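Local coordinates for CELL WALL surface anchor family protein (Streptococcus pneumoniae, PDB 2X9Z) that forms the repeating backbone subunit of the pneumococcal pilus, a surface fibre that probably takes part in adhesion, at residues Y36-I42 with K110-Y116; D158-T162 with E214-V218; D167-I173 with N242-E246. The protein carries 1 engineered substitution. One frame throughout, in Å; residues are numbered along the deposited sequence.

Contact 1: Y36-I42 with K110-Y116; sequences YEIVTKI and KTVKITY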
# COMPACT_ATOMS: atom_id res chain seq x y z
N TYR A 36 -8.14 -6.62 10.76
CA TYR A 36 -7.65 -5.31 10.34
C TYR A 36 -8.77 -4.41 9.84
O TYR A 36 -9.81 -4.88 9.38
CB TYR A 36 -6.65 -5.47 9.20
CG TYR A 36 -5.30 -6.00 9.62
CD1 TYR A 36 -5.02 -7.36 9.64
CD2 TYR A 36 -4.29 -5.13 9.99
CE1 TYR A 36 -3.77 -7.83 10.02
CE2 TYR A 36 -3.05 -5.59 10.35
CZ TYR A 36 -2.79 -6.94 10.37
OH TYR A 36 -1.54 -7.37 10.75
N GLU A 37 -8.52 -3.11 9.89
CA GLU A 37 -9.42 -2.15 9.27
C GLU A 37 -8.64 -0.96 8.72
O GLU A 37 -7.62 -0.53 9.28
CB GLU A 37 -10.50 -1.70 10.25
CG GLU A 37 -9.97 -0.91 11.42
CD GLU A 37 -11.05 -0.58 12.43
OE1 GLU A 37 -10.93 0.46 13.10
OE2 GLU A 37 -12.02 -1.35 12.54
N ILE A 38 -9.13 -0.44 7.60
CA ILE A 38 -8.60 0.76 6.97
C ILE A 38 -9.76 1.74 6.93
O ILE A 38 -10.82 1.43 6.39
CB ILE A 38 -8.14 0.47 5.53
CG1 ILE A 38 -7.12 -0.68 5.48
CG2 ILE A 38 -7.60 1.74 4.87
CD1 ILE A 38 -6.94 -1.23 4.10
N VAL A 39 -9.58 2.92 7.53
CA VAL A 39 -10.63 3.92 7.58
C VAL A 39 -10.16 5.17 6.83
O VAL A 39 -9.06 5.68 7.09
CB VAL A 39 -10.98 4.29 9.04
CG1 VAL A 39 -11.95 5.46 9.07
CG2 VAL A 39 -11.56 3.08 9.77
N THR A 40 -10.98 5.63 5.89
CA THR A 40 -10.63 6.78 5.05
C THR A 40 -11.74 7.82 5.10
O THR A 40 -12.92 7.48 4.99
CB THR A 40 -10.42 6.34 3.58
OG1 THR A 40 -9.50 5.24 3.55
CG2 THR A 40 -9.86 7.48 2.74
N LYS A 41 -11.35 9.07 5.30
CA LYS A 41 -12.29 10.18 5.30
C LYS A 41 -12.16 10.94 4.00
O LYS A 41 -11.09 11.46 3.68
CB LYS A 41 -11.98 11.13 6.46
CG LYS A 41 -11.99 10.50 7.83
CD LYS A 41 -13.40 10.20 8.30
CE LYS A 41 -13.37 9.67 9.73
NZ LYS A 41 -14.74 9.35 10.24
N ILE A 42 -13.25 11.01 3.25
CA ILE A 42 -13.28 11.72 1.99
C ILE A 42 -14.02 13.03 2.21
O ILE A 42 -15.11 13.04 2.77
CB ILE A 42 -13.95 10.86 0.90
CG1 ILE A 42 -13.07 9.63 0.62
CG2 ILE A 42 -14.22 11.66 -0.38
CD1 ILE A 42 -13.62 8.69 -0.40
N LYS A 110 -17.35 11.87 4.17
CA LYS A 110 -17.82 10.49 4.07
C LYS A 110 -16.73 9.56 4.59
O LYS A 110 -15.54 9.78 4.33
CB LYS A 110 -18.18 10.12 2.63
CG LYS A 110 -19.29 10.98 2.00
CD LYS A 110 -20.61 10.88 2.75
CE LYS A 110 -21.49 9.78 2.19
NZ LYS A 110 -22.74 9.58 2.98
N THR A 111 -17.12 8.53 5.32
CA THR A 111 -16.16 7.61 5.91
C THR A 111 -16.24 6.24 5.25
O THR A 111 -17.26 5.56 5.35
CB THR A 111 -16.42 7.44 7.41
OG1 THR A 111 -16.31 8.72 8.05
CG2 THR A 111 -15.43 6.48 8.02
N VAL A 112 -15.15 5.84 4.61
CA VAL A 112 -15.06 4.50 4.03
C VAL A 112 -14.32 3.61 5.00
O VAL A 112 -13.27 3.99 5.50
CB VAL A 112 -14.31 4.50 2.67
CG1 VAL A 112 -14.34 3.11 2.05
CG2 VAL A 112 -14.92 5.52 1.72
N LYS A 113 -14.87 2.43 5.28
CA LYS A 113 -14.19 1.46 6.13
C LYS A 113 -14.06 0.13 5.39
O LYS A 113 -15.03 -0.41 4.86
CB LYS A 113 -14.95 1.27 7.44
CG LYS A 113 -14.32 0.27 8.40
CD LYS A 113 -15.07 0.27 9.72
CE LYS A 113 -14.63 -0.84 10.65
NZ LYS A 113 -15.45 -0.82 11.89
N ILE A 114 -12.84 -0.39 5.36
CA ILE A 114 -12.55 -1.67 4.74
C ILE A 114 -12.02 -2.58 5.84
O ILE A 114 -11.08 -2.22 6.56
CB ILE A 114 -11.49 -1.54 3.64
CG1 ILE A 114 -11.98 -0.59 2.55
CG2 ILE A 114 -11.13 -2.92 3.06
CD1 ILE A 114 -10.89 -0.20 1.56
N THR A 115 -12.63 -3.75 6.00
CA THR A 115 -12.18 -4.70 7.01
C THR A 115 -11.79 -6.01 6.35
O THR A 115 -12.30 -6.37 5.29
CB THR A 115 -13.26 -4.95 8.09
OG1 THR A 115 -14.41 -5.55 7.48
CG2 THR A 115 -13.68 -3.65 8.75
N TYR A 116 -10.88 -6.73 7.00
CA TYR A 116 -10.42 -8.03 6.52
C TYR A 116 -9.57 -8.67 7.60
O TYR A 116 -9.27 -8.04 8.61
CB TYR A 116 -9.60 -7.89 5.23
CG TYR A 116 -8.27 -7.21 5.44
CD1 TYR A 116 -7.12 -7.95 5.73
CD2 TYR A 116 -8.15 -5.82 5.38
CE1 TYR A 116 -5.89 -7.34 5.93
CE2 TYR A 116 -6.92 -5.19 5.57
CZ TYR A 116 -5.80 -5.96 5.85
OH TYR A 116 -4.59 -5.35 6.05
O HOH W 1 -10.95 2.92 3.87

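Contact 2: D158-T162 with E214-V218; sequences DLTLT and EYKFV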
# COMPACT_ATOMS: atom_id res chain seq x y z
N ASP A 158 21.59 -8.69 -2.99
CA ASP A 158 21.31 -7.61 -3.93
C ASP A 158 19.82 -7.45 -4.19
O ASP A 158 19.08 -8.44 -4.29
CB ASP A 158 22.04 -7.84 -5.25
CG ASP A 158 23.55 -7.70 -5.12
OD1 ASP A 158 24.01 -6.83 -4.36
OD2 ASP A 158 24.28 -8.47 -5.78
N LEU A 159 19.38 -6.20 -4.30
CA LEU A 159 17.99 -5.91 -4.65
C LEU A 159 17.95 -4.77 -5.67
O LEU A 159 18.40 -3.66 -5.39
CB LEU A 159 17.18 -5.54 -3.41
CG LEU A 159 15.68 -5.27 -3.55
CD1 LEU A 159 14.94 -6.41 -4.26
CD2 LEU A 159 15.08 -5.01 -2.18
N THR A 160 17.44 -5.08 -6.86
CA THR A 160 17.44 -4.15 -7.98
C THR A 160 16.05 -3.60 -8.29
O THR A 160 15.08 -4.35 -8.43
CB THR A 160 18.01 -4.82 -9.25
OG1 THR A 160 19.35 -5.24 -9.00
CG2 THR A 160 17.99 -3.85 -10.43
N LEU A 161 15.98 -2.28 -8.40
CA LEU A 161 14.78 -1.57 -8.81
C LEU A 161 14.88 -1.24 -10.31
O LEU A 161 15.89 -0.70 -10.76
CB LEU A 161 14.68 -0.29 -7.99
CG LEU A 161 13.60 0.72 -8.35
CD1 LEU A 161 12.24 0.15 -8.08
CD2 LEU A 161 13.81 1.99 -7.54
N THR A 162 13.83 -1.58 -11.06
CA THR A 162 13.73 -1.19 -12.47
C THR A 162 12.51 -0.29 -12.63
O THR A 162 11.44 -0.60 -12.12
CB THR A 162 13.60 -2.42 -13.40
OG1 THR A 162 14.73 -3.28 -13.24
CG2 THR A 162 13.51 -1.99 -14.86
N GLU A 214 12.36 -8.92 4.22
CA GLU A 214 11.60 -8.29 3.15
C GLU A 214 11.74 -6.78 3.21
O GLU A 214 11.61 -6.19 4.28
CB GLU A 214 10.13 -8.66 3.24
CG GLU A 214 9.84 -10.08 2.82
CD GLU A 214 8.37 -10.38 2.85
OE1 GLU A 214 7.83 -10.59 3.95
OE2 GLU A 214 7.75 -10.38 1.77
N TYR A 215 11.98 -6.17 2.05
CA TYR A 215 12.13 -4.73 1.94
C TYR A 215 11.15 -4.19 0.91
O TYR A 215 10.56 -4.94 0.13
CB TYR A 215 13.54 -4.35 1.49
CG TYR A 215 14.66 -4.85 2.37
CD1 TYR A 215 15.19 -4.04 3.37
CD2 TYR A 215 15.21 -6.11 2.18
CE1 TYR A 215 16.23 -4.49 4.17
CE2 TYR A 215 16.25 -6.56 2.97
CZ TYR A 215 16.76 -5.75 3.97
OH TYR A 215 17.79 -6.20 4.75
N LYS A 216 11.00 -2.87 0.89
CA LYS A 216 10.16 -2.23 -0.12
C LYS A 216 10.82 -0.92 -0.54
O LYS A 216 11.35 -0.20 0.30
CB LYS A 216 8.75 -1.96 0.44
CG LYS A 216 8.72 -1.14 1.73
CD LYS A 216 7.31 -1.02 2.32
CE LYS A 216 7.31 -0.13 3.56
NZ LYS A 216 5.99 -0.07 4.25
N PHE A 217 10.81 -0.63 -1.84
CA PHE A 217 11.21 0.69 -2.32
C PHE A 217 9.96 1.57 -2.31
O PHE A 217 8.98 1.27 -3.01
CB PHE A 217 11.75 0.66 -3.76
CG PHE A 217 13.12 0.06 -3.90
CD1 PHE A 217 14.26 0.78 -3.57
CD2 PHE A 217 13.27 -1.22 -4.41
CE1 PHE A 217 15.52 0.23 -3.73
CE2 PHE A 217 14.52 -1.78 -4.58
CZ PHE A 217 15.65 -1.06 -4.23
N VAL A 218 9.99 2.64 -1.53
CA VAL A 218 8.87 3.57 -1.49
C VAL A 218 9.26 4.83 -2.27
O VAL A 218 10.18 5.55 -1.88
CB VAL A 218 8.47 3.94 -0.04
CG1 VAL A 218 7.21 4.78 -0.03
CG2 VAL A 218 8.29 2.68 0.82

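Contact 3: D167-I173 with N242-E246; sequences DATGAPI and NWKDE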
# COMPACT_ATOMS: atom_id res chain seq x y z
N ASP A 167 2.72 7.83 -20.10
CA ASP A 167 1.81 8.95 -19.92
C ASP A 167 0.46 8.44 -19.41
O ASP A 167 0.32 7.25 -19.10
CB ASP A 167 1.70 9.85 -21.17
CG ASP A 167 1.10 9.14 -22.37
OD1 ASP A 167 0.35 8.15 -22.19
OD2 ASP A 167 1.35 9.61 -23.50
N ALA A 168 -0.52 9.33 -19.28
CA ALA A 168 -1.81 8.96 -18.72
C ALA A 168 -2.50 7.83 -19.48
O ALA A 168 -3.31 7.09 -18.90
CB ALA A 168 -2.73 10.19 -18.63
N THR A 169 -2.20 7.69 -20.76
CA THR A 169 -2.83 6.65 -21.59
C THR A 169 -2.10 5.31 -21.49
O THR A 169 -2.59 4.30 -22.00
CB THR A 169 -2.88 7.05 -23.09
OG1 THR A 169 -1.57 6.97 -23.65
CG2 THR A 169 -3.43 8.47 -23.26
N GLY A 170 -0.94 5.30 -20.84
CA GLY A 170 -0.15 4.09 -20.73
C GLY A 170 0.92 3.95 -21.79
O GLY A 170 1.61 2.93 -21.85
N ALA A 171 1.07 4.97 -22.65
CA ALA A 171 2.11 4.95 -23.67
C ALA A 171 3.46 5.37 -23.09
O ALA A 171 3.55 6.34 -22.34
CB ALA A 171 1.74 5.85 -24.84
N PRO A 172 4.53 4.64 -23.46
CA PRO A 172 5.87 4.97 -22.97
C PRO A 172 6.30 6.41 -23.26
O PRO A 172 6.01 6.94 -24.33
CB PRO A 172 6.77 4.00 -23.75
CG PRO A 172 5.89 2.82 -23.99
CD PRO A 172 4.52 3.40 -24.24
N ILE A 173 6.98 7.01 -22.29
CA ILE A 173 7.57 8.34 -22.46
C ILE A 173 8.95 8.33 -21.81
O ILE A 173 9.26 7.44 -21.01
CB ILE A 173 6.71 9.43 -21.80
CG1 ILE A 173 6.47 9.11 -20.32
CG2 ILE A 173 5.40 9.62 -22.56
CD1 ILE A 173 5.64 10.15 -19.57
N ASN A 242 5.87 4.34 -13.60
CA ASN A 242 5.36 5.66 -13.24
C ASN A 242 4.44 6.19 -14.31
O ASN A 242 4.84 6.29 -15.47
CB ASN A 242 6.51 6.64 -13.06
CG ASN A 242 7.43 6.25 -11.93
OD1 ASN A 242 7.04 5.78 -10.88
N TRP A 243 3.22 6.55 -13.91
CA TRP A 243 2.21 7.06 -14.82
C TRP A 243 2.05 8.56 -14.63
O TRP A 243 1.90 9.02 -13.50
CB TRP A 243 0.85 6.42 -14.52
CG TRP A 243 0.72 4.95 -14.75
CD1 TRP A 243 1.25 3.94 -13.98
CD2 TRP A 243 -0.08 4.30 -15.75
NE1 TRP A 243 0.85 2.72 -14.47
CE2 TRP A 243 0.04 2.91 -15.56
CE3 TRP A 243 -0.88 4.77 -16.81
CZ2 TRP A 243 -0.61 1.98 -16.37
CZ3 TRP A 243 -1.52 3.84 -17.62
CH2 TRP A 243 -1.38 2.46 -17.40
N LYS A 244 2.04 9.31 -15.73
CA LYS A 244 1.84 10.76 -15.64
C LYS A 244 0.36 11.09 -15.45
O LYS A 244 -0.29 11.62 -16.36
CB LYS A 244 2.40 11.46 -16.87
CG LYS A 244 2.65 12.93 -16.69
CD LYS A 244 3.18 13.54 -17.98
CE LYS A 244 3.54 15.00 -17.80
NZ LYS A 244 4.25 15.51 -19.00
N ASP A 245 -0.19 10.78 -14.28
CA ASP A 245 -1.62 10.96 -14.01
C ASP A 245 -2.00 12.37 -13.56
O ASP A 245 -3.18 12.71 -13.55
CB ASP A 245 -2.08 9.96 -12.94
CG ASP A 245 -2.05 8.52 -13.41
OD1 ASP A 245 -2.22 8.26 -14.63
OD2 ASP A 245 -1.86 7.63 -12.55
N GLU A 246 -1.01 13.18 -13.18
CA GLU A 246 -1.26 14.55 -12.75
C GLU A 246 -2.24 14.62 -11.57
O GLU A 246 -3.14 15.45 -11.53
CB GLU A 246 -1.76 15.42 -13.92
CG GLU A 246 -0.78 15.49 -15.08
CD GLU A 246 0.53 16.17 -14.71
OE1 GLU A 246 0.61 16.77 -13.61
OE2 GLU A 246 1.47 16.12 -15.53

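Contact 1: Y36-I42 with K110-Y116
Tyr36 and Tyr116 meet at one end of an antiparallel strand pair, on the tightly packed face of its sheet. Tyr116 CG stands between its own backbone N and carbonyl carbon (chi1 68°), which swings the ring back across the neighbouring strand. Tyr36 CB lies over one face of that ring in a CH-pi contact, 3.5 Å from Tyr116 CZ. The two rings are nearly parallel, with planes at 9°. They are slid apart and barely overlap, with 5.3 Å between centroids. Ile38 CD1 reaches the edge of the Tyr116 ring. Farther along this buried face, Ile38 packs against Ile114, and Ile42 CD1 lies 4.0 Å from Val112 CG2. A water also sits on this face. It donates to Ile38 O and Val112 O and bonds to Thr40 OG1, whose protein partner is Trp53.

The other face is more polar and partly open; Val39 and Glu37 on it are still buried. Val39 CG1 touches Thr111 CG2 at 3.8 Å. Lys41 runs beside Thr111, pointing the same way, and a bend at chi2 (-74°) brings its NZ to Thr111 OG1 at 2.8 Å. The salt bridge from Glu37 OE2 to Lys113 NZ is long, at 3.5 Å. Glu37 OE1 also bonds to Ala13 N and OE2 to Gly11 N. Lys41, Thr111, Lys113 and Thr115 are all partly exposed.

Eight backbone hydrogen bonds join the strands from Tyr36–Tyr116 to Ile42–Lys110. Both segments fall in a region matching a Cna-B-like pilin family. The pair lies inside a five-stranded antiparallel sheet. Strand 4-9 flanks 33-42, and strand 61-72 flanks 110-120. Across the buried face, strand 50-57 of a second sheet presents Trp53, Asp55 and Met57.

Contact 2: D158-T162 with E214-V218
This is an apolar contact between two facing sheets, in the core of a small beta sandwich. Strands 159-162 and 215-218 share no hydrogen bond across the gap. Their axes approach to 9.2 Å and their directions differ by 30°, so side chains fill the space between them. Leu159, Leu161, Tyr215 and Phe217 all point inward and are buried.

Phe217 is the centre of the contact. Leu161 CB lies over one face of its ring, toward the rim, in a CH-pi contact 3.9 Å from the centroid and 19° off the ring normal. Leu161 CB is nearest to Phe217 CE2, at 3.7 Å. Leu161 CG is anti to the backbone N (chi1 172°), and both methyl groups then spread along the same ring: CD1 comes near Phe217 CD2, and CD2 near Phe217 CG and CD1. The Leu159 side chain points against that of Phe217. Its CG meets Phe217 CE2 at 3.8 Å, at a slant to the ring. The carbonyl O of Leu159 lies in the ring plane at the edge, 4.0 Å from Phe217 CZ. Phe217 CE2 thus touches both leucines. Leu159 also spans to Tyr215, where its CD2 touches Tyr215 CB at 4.0 Å. The Tyr215 hydroxyl looks elsewhere, to the backbone N of Asp210.

The layering is consistent with a Cna-B-like domain. Strand 159-166 runs between 203-206 and 237-243 in a four-stranded mixed sheet, while 215-219 is an outer strand of a three-stranded antiparallel sheet beside 179-185. From strand 179-185, Leu183 touches Leu159, Tyr215 and Phe217, and Phe181 touches Leu161. Val204, Val206, Ile238 and Val240 extend the apolar layer from strands 203-206 and 237-243.

Contact 3: D167-I173 with N242-E246
Trp243 touches the turn of 167-173 with the six-membered part of its indole. It directly follows Asn242, whose side chain is covalently joined through CG to Lys163 NZ. Trp243 CZ3 comes within 3.4 Å of Gly170 CA, and Trp243 CE3 lies 3.6 Å from Asp167 O. Ala168 O is at the ring edge. Gly170 has a positive phi (95°) and no side chain, which lets the ring come this close. The ring also stacks on His144, and its NE1 is hydrogen-bonded to Asp228 OD2.

Lys244 comes next, at the centre of an inverse gamma turn. Its CB packs 4.0 Å from Asp167 CA and near Ile173 CD1, while its extended chain leads away. Its carbonyl O is 3.6 Å from Ala168 CB. Asp245 closes the contact more loosely: OD1 lies near Ala168 CA but is hydrogen-bonded to His144 ND1.

The turn brings its own polar grip. Asp167 OD1 accepts from Thr169 OG1 at 2.7 Å, using the syn lone pair. Thr169 N and Ala171 N come to the same oxygen from opposite faces of the carboxylate, each well out of its plane. The Thr169 N bond makes an Asx turn over the type I turn 167-170. With no hydrogen bond between the segments, the chemistry implies a surface turn that is shaped internally and rests on Trp243 and Lys244 by van der Waals contact.

In the fold
Contact 1 belongs to a different part of the subunit from the other two. Its centre is about 28 Å from that of contact 2, across the centre of the chain, and about 29 Å from that of contact 3. Contacts 2 and 3 share a sheet, in which strands 159-166 and 237-243 are neighbours. Their centres are about 22 Å apart and their nearest atoms about 8 Å. The Lys163–Asn242 isopeptide bond cross-links these two strands. Lys163 directly follows segment 158-162, and Asn242 opens segment 242-246. The link ties the strand that carries 158-162 to the strand that leads into 242-246. Such bonds are known to stabilise Gram-positive pilins.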